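Local structure of uncharacterized protein (Pyrococcus horikoshii, 2P8T) at residues A[109-112]-A[113-117]. The protein is of unknown function but may bind ATP and have aminoacyl-tRNA ligase activity. Residues are numbered along the deposited sequence; the frame is centred on the assembly and turned at random.
Sequences KSIE and LRDEA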
# COMPACT_ATOMS: atom_id res chain seq x y z
N LYS A 109 -15.95 -6.28 -4.23
CA LYS A 109 -17.05 -5.46 -3.78
C LYS A 109 -16.46 -4.30 -3.01
O LYS A 109 -15.89 -4.49 -1.93
CB LYS A 109 -18.00 -6.28 -2.89
CG LYS A 109 -18.41 -7.63 -3.48
CD LYS A 109 -19.19 -7.47 -4.78
CE LYS A 109 -20.50 -6.70 -4.57
NZ LYS A 109 -20.82 -5.83 -5.74
N SER A 110 -16.59 -3.10 -3.57
CA SER A 110 -15.98 -1.90 -3.00
C SER A 110 -16.41 -1.68 -1.56
O SER A 110 -15.58 -1.37 -0.73
CB SER A 110 -16.30 -0.66 -3.84
OG SER A 110 -15.78 -0.79 -5.15
N ILE A 111 -17.70 -1.85 -1.26
CA ILE A 111 -18.19 -1.57 0.09
C ILE A 111 -17.55 -2.50 1.12
O ILE A 111 -17.21 -2.08 2.23
CB ILE A 111 -19.76 -1.60 0.17
CG1 ILE A 111 -20.24 -0.96 1.48
CG2 ILE A 111 -20.29 -3.01 -0.02
CD1 ILE A 111 -21.66 -0.38 1.40
N GLU A 112 -17.34 -3.76 0.73
CA GLU A 112 -16.68 -4.74 1.59
C GLU A 112 -15.24 -4.34 1.87
O GLU A 112 -14.76 -4.38 3.01
CB GLU A 112 -16.78 -6.14 0.98
CG GLU A 112 -18.21 -6.61 0.77
CD GLU A 112 -18.32 -8.10 0.50
OE1 GLU A 112 -17.28 -8.79 0.45
OE2 GLU A 112 -19.47 -8.59 0.35
N LEU A 113 -14.53 -3.91 0.82
CA LEU A 113 -13.14 -3.51 0.99
C LEU A 113 -13.03 -2.24 1.84
O LEU A 113 -12.11 -2.10 2.64
CB LEU A 113 -12.48 -3.33 -0.37
CG LEU A 113 -12.38 -4.60 -1.23
CD1 LEU A 113 -11.74 -4.28 -2.57
CD2 LEU A 113 -11.59 -5.69 -0.54
N ARG A 114 -13.98 -1.32 1.66
CA ARG A 114 -14.00 -0.11 2.46
C ARG A 114 -14.11 -0.47 3.94
O ARG A 114 -13.40 0.08 4.76
CB ARG A 114 -15.17 0.79 2.08
CG ARG A 114 -15.23 2.05 2.93
CD ARG A 114 -16.51 2.79 2.78
NE ARG A 114 -17.74 2.00 3.01
CZ ARG A 114 -18.31 1.81 4.19
NH1 ARG A 114 -17.75 2.27 5.29
NH2 ARG A 114 -19.45 1.12 4.27
N ASP A 115 -15.02 -1.38 4.26
CA ASP A 115 -15.26 -1.81 5.65
C ASP A 115 -14.01 -2.45 6.24
O ASP A 115 -13.66 -2.20 7.41
CB ASP A 115 -16.44 -2.79 5.70
CG ASP A 115 -17.78 -2.11 5.38
OD1 ASP A 115 -17.85 -0.86 5.43
OD2 ASP A 115 -18.76 -2.84 5.08
N GLU A 116 -13.32 -3.26 5.44
CA GLU A 116 -12.02 -3.83 5.85
C GLU A 116 -10.99 -2.73 6.06
O GLU A 116 -10.20 -2.81 7.00
CB GLU A 116 -11.51 -4.89 4.86
CG GLU A 116 -12.30 -6.20 4.84
CD GLU A 116 -12.53 -6.79 6.23
OE1 GLU A 116 -11.54 -7.03 6.95
OE2 GLU A 116 -13.71 -6.98 6.60
N ALA A 117 -11.00 -1.69 5.23
CA ALA A 117 -10.02 -0.59 5.41
C ALA A 117 -10.26 0.17 6.72
O ALA A 117 -9.33 0.51 7.43
CB ALA A 117 -10.04 0.38 4.23
O HOH W 1 -15.92 -6.34 4.65
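I111 lays its CG1–CD1 branch alongside R114, with CG1 3.6 Å from NH2 and CD1 at the guanidinium edge, in its plane. In I111, CG1 stands anti to the backbone N (chi1 -166°); R114 starts likewise, then bends at chi3 (53°), which turns the guanidinium round the outside of the helix, between I111 and D115. Long and flexible, R114 can border a hydrocarbon branch and still meet a carboxylate: its NH2 lies 2.8 Å from D115 OD1, a salt bridge of charges alone, since D115 CG sits 3.7 Å above one guanidinium face, offset toward the rim, and no N-H points at OD1. An alanine in place of R114 would probably leave D115 without this charge partner and I111 without its neighbour. Water 1 donates to E116 OE2 and to the backbone O of E112, tying the carboxylate to the preceding turn; E112 O, which also accepts the E116 N-H, is thus gripped twice. L113 faces inward, its branched apolar chain suited to meeting I127 of strand 124-131 and I185 of helix 172-187, while S110 OG bonds to I127 O. Backbone i to i+4 bonds, beginning with L113 N to K109 O (3.1 Å), mark an amphipathic alpha-helix, with K109 at the N-cap position, packed on an antiparallel sheet.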